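Hydrogenase maturation factor (Thermoanaerobacter tengcongensis, PDB 3VTH) probably transfers the carbamoyl group of carbamoyl phosphate, in an ATP-dependent reaction, to the C terminus of HypE during maturation of [NiFe]-hydrogenases. Local coordinates at residues R599-V604 and K672-V677. Numbering follows the deposited sequence.
Sequences RFFDAV and KFHNTV. With AP2 (phosphomethylphosphonic acid adenosyl ester), chain H.
Phe-673 drives its ring edge between Phe-600 and Phe-601. Its CG lies anti to the backbone N (chi1 167°), which carries the ring across to helix 597-607. Phe-673 CE1 sits over the centre of the Phe-600 face, 3.7 Å from Phe-600 CZ. This is a T-shaped pair, with planes at 74°. On the Phe-601 side, Phe-673 CE2 stands 3.5 Å from Phe-601 CE2, over the centre of that ring, in a second edge-to-face pair. Val-604 covers one face of Phe-673. Its CG2 lies 3.7 Å from the Phe-673 ring centroid, almost on the normal, as a CH-pi contact. Three neighbours probably restrict rotation of the Phe-673 ring.

His-674 comes next and reverses the roles. Here the edge of Phe-601 points at the imidazole face, with planes at 88° and Phe-601 CE1 3.5 Å from His-674 NE2. The imidazole is held by hydrogen bonds from ND1 to Ser-670 O and between NE2 and Asn-706 ND2. Asn-706 also bonds the nucleotide analogue AP2. Phe-601 itself is sandwiched. The face away from Phe-673 meets the adenine of AP2, with AP2 C2 3.6 Å from Phe-601 CE1 and offset toward the rim. Phe-601 thus forms part of the adenine pocket wall in the Kae1-like domain, and Phe-673 lies behind it.

Segments 599-604 and 672-677 run nearly antiparallel, and their axes come within 12.0 Å, a gap filled mainly by aromatic rings, with Val-604 beside them. Helix 649-662 packs on Phe-600 and Val-604, helix 619-626 on Phe-601 and Val-604, and helix 551-559 on Arg-599 and Ala-603.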
loop_
_atom_site.group_PDB
_atom_site.type_symbol
_atom_site.label_atom_id
_atom_site.label_comp_id
_atom_site.label_asym_id
_atom_site.label_seq_id
_atom_site.Cartn_x
_atom_site.Cartn_y
_atom_site.Cartn_z
ATOM N N ARG A 599 6.143 -16.501 -14.603
ATOM C CA ARG A 599 6.961 -17.664 -14.923
ATOM C C ARG A 599 7.728 -17.450 -16.223
ATOM O O ARG A 599 8.860 -17.925 -16.360
ATOM C CB ARG A 599 6.126 -18.964 -15.000
ATOM C CG ARG A 599 5.363 -19.367 -13.701
ATOM C CD ARG A 599 6.244 -19.703 -12.476
ATOM N NE ARG A 599 6.906 -18.508 -11.950
ATOM C CZ ARG A 599 6.363 -17.648 -11.084
ATOM N NH1 ARG A 599 5.139 -17.848 -10.597
ATOM N NH2 ARG A 599 7.052 -16.580 -10.706
ATOM N N PHE A 600 7.105 -16.760 -17.182
ATOM C CA PHE A 600 7.799 -16.389 -18.434
ATOM C C PHE A 600 9.071 -15.597 -18.097
ATOM O O PHE A 600 10.180 -15.941 -18.563
ATOM C CB PHE A 600 6.857 -15.595 -19.367
ATOM C CG PHE A 600 7.282 -15.536 -20.827
ATOM C CD1 PHE A 600 8.448 -16.149 -21.295
ATOM C CD2 PHE A 600 6.509 -14.797 -21.736
ATOM C CE1 PHE A 600 8.822 -16.068 -22.656
ATOM C CE2 PHE A 600 6.882 -14.703 -23.093
ATOM C CZ PHE A 600 8.047 -15.341 -23.551
ATOM N N PHE A 601 8.927 -14.563 -17.266
ATOM C CA PHE A 601 10.088 -13.805 -16.784
ATOM C C PHE A 601 11.121 -14.701 -16.100
ATOM O O PHE A 601 12.313 -14.586 -16.388
ATOM C CB PHE A 601 9.669 -12.667 -15.837
ATOM C CG PHE A 601 9.449 -11.354 -16.542
ATOM C CD1 PHE A 601 10.330 -10.288 -16.337
ATOM C CD2 PHE A 601 8.365 -11.182 -17.408
ATOM C CE1 PHE A 601 10.128 -9.055 -16.989
ATOM C CE2 PHE A 601 8.154 -9.953 -18.062
ATOM C CZ PHE A 601 9.047 -8.894 -17.859
ATOM N N ASP A 602 10.668 -15.606 -15.225
ATOM C CA ASP A 602 11.612 -16.508 -14.526
ATOM C C ASP A 602 12.358 -17.425 -15.503
ATOM O O ASP A 602 13.558 -17.669 -15.340
ATOM C CB ASP A 602 10.907 -17.356 -13.466
ATOM C CG ASP A 602 10.514 -16.549 -12.227
ATOM O OD1 ASP A 602 10.961 -15.387 -12.080
ATOM O OD2 ASP A 602 9.734 -17.088 -11.411
ATOM N N ALA A 603 11.644 -17.927 -16.514
ATOM C CA ALA A 603 12.264 -18.767 -17.556
ATOM C C ALA A 603 13.389 -18.028 -18.305
ATOM O O ALA A 603 14.478 -18.580 -18.550
ATOM C CB ALA A 603 11.196 -19.280 -18.541
ATOM N N VAL A 604 13.118 -16.784 -18.696
ATOM C CA VAL A 604 14.134 -15.938 -19.344
ATOM C C VAL A 604 15.331 -15.705 -18.432
ATOM O O VAL A 604 16.482 -15.866 -18.861
ATOM C CB VAL A 604 13.555 -14.564 -19.783
ATOM C CG1 VAL A 604 14.671 -13.643 -20.326
ATOM C CG2 VAL A 604 12.445 -14.767 -20.818
ATOM N N LYS A 672 15.067 -6.519 -25.348
ATOM C CA LYS A 672 14.365 -7.159 -26.473
ATOM C C LYS A 672 13.178 -7.993 -25.987
ATOM O O LYS A 672 12.108 -8.022 -26.620
ATOM C CB LYS A 672 15.333 -8.049 -27.258
ATOM C CG LYS A 672 16.373 -7.302 -28.126
ATOM C CD LYS A 672 17.257 -8.290 -28.914
ATOM C CE LYS A 672 16.547 -8.867 -30.135
ATOM N NZ LYS A 672 17.472 -9.726 -30.930
ATOM N N PHE A 673 13.373 -8.705 -24.887
ATOM C CA PHE A 673 12.288 -9.484 -24.295
ATOM C C PHE A 673 11.142 -8.591 -23.792
ATOM O O PHE A 673 9.971 -8.882 -24.075
ATOM C CB PHE A 673 12.814 -10.417 -23.187
ATOM C CG PHE A 673 11.737 -11.012 -22.333
ATOM C CD1 PHE A 673 10.807 -11.900 -22.874
ATOM C CD2 PHE A 673 11.644 -10.676 -20.984
ATOM C CE1 PHE A 673 9.775 -12.437 -22.078
ATOM C CE2 PHE A 673 10.629 -11.211 -20.177
ATOM C CZ PHE A 673 9.693 -12.092 -20.724
ATOM N N HIS A 674 11.467 -7.522 -23.052
ATOM C CA HIS A 674 10.433 -6.593 -22.543
ATOM C C HIS A 674 9.633 -6.015 -23.724
ATOM O O HIS A 674 8.402 -5.970 -23.696
ATOM C CB HIS A 674 11.052 -5.452 -21.731
ATOM C CG HIS A 674 11.401 -5.809 -20.316
ATOM N ND1 HIS A 674 12.534 -6.520 -19.983
ATOM C CD2 HIS A 674 10.778 -5.522 -19.144
ATOM C CE1 HIS A 674 12.592 -6.660 -18.667
ATOM N NE2 HIS A 674 11.541 -6.058 -18.134
ATOM N N ASN A 675 10.344 -5.596 -24.766
ATOM C CA ASN A 675 9.700 -5.019 -25.951
ATOM C C ASN A 675 8.777 -5.989 -26.679
ATOM O O ASN A 675 7.749 -5.584 -27.227
ATOM C CB ASN A 675 10.737 -4.485 -26.940
ATOM C CG ASN A 675 11.463 -3.260 -26.435
ATOM O OD1 ASN A 675 10.960 -2.502 -25.585
ATOM N ND2 ASN A 675 12.668 -3.054 -26.961
ATOM N N THR A 676 9.166 -7.261 -26.701
ATOM C CA THR A 676 8.355 -8.325 -27.273
ATOM C C THR A 676 6.990 -8.447 -26.546
ATOM O O THR A 676 5.924 -8.487 -27.181
ATOM C CB THR A 676 9.109 -9.663 -27.222
ATOM O OG1 THR A 676 10.382 -9.507 -27.866
ATOM C CG2 THR A 676 8.308 -10.775 -27.937
ATOM N N VAL A 677 7.034 -8.507 -25.225
ATOM C CA VAL A 677 5.796 -8.580 -24.430
ATOM C C VAL A 677 4.926 -7.351 -24.734
ATOM O O VAL A 677 3.751 -7.492 -25.064
ATOM C CB VAL A 677 6.093 -8.686 -22.934
ATOM C CG1 VAL A 677 4.792 -8.586 -22.091
ATOM C CG2 VAL A 677 6.856 -9.987 -22.638
HETATM P PB AP2 H . 0.111 -13.787 -7.942
HETATM O O1B AP2 H . 1.156 -13.984 -9.011
HETATM O O2B AP2 H . -1.244 -13.347 -8.405
HETATM O O3B AP2 H . 0.106 -14.917 -6.943
HETATM C C3A AP2 H . 0.779 -12.388 -7.003
HETATM P PA AP2 H . 0.819 -10.806 -7.895
HETATM O O1A AP2 H . 1.178 -9.852 -6.765
HETATM O O2A AP2 H . -0.372 -10.506 -8.773
HETATM O "O5'" AP2 H . 2.068 -10.948 -8.916
HETATM C "C5'" AP2 H . 3.375 -10.983 -8.356
HETATM C "C4'" AP2 H . 4.271 -11.487 -9.465
HETATM O "O4'" AP2 H . 4.453 -10.457 -10.438
HETATM C "C3'" AP2 H . 5.667 -11.824 -8.980
HETATM O "O3'" AP2 H . 5.689 -13.105 -8.343
HETATM C "C2'" AP2 H . 6.424 -11.770 -10.291
HETATM O "O2'" AP2 H . 6.218 -13.031 -10.940
HETATM C "C1'" AP2 H . 5.734 -10.633 -11.057
HETATM N N9 AP2 H . 6.606 -9.429 -10.934
HETATM C C8 AP2 H . 6.924 -8.746 -9.806
HETATM N N7 AP2 H . 7.791 -7.729 -10.061
HETATM C C5 AP2 H . 8.044 -7.746 -11.384
HETATM C C6 AP2 H . 8.875 -6.953 -12.324
HETATM N N6 AP2 H . 9.619 -5.903 -11.894
HETATM N N1 AP2 H . 8.864 -7.323 -13.634
HETATM C C2 AP2 H . 8.117 -8.350 -14.095
HETATM N N3 AP2 H . 7.351 -9.119 -13.291
HETATM C C4 AP2 H . 7.277 -8.868 -11.954
#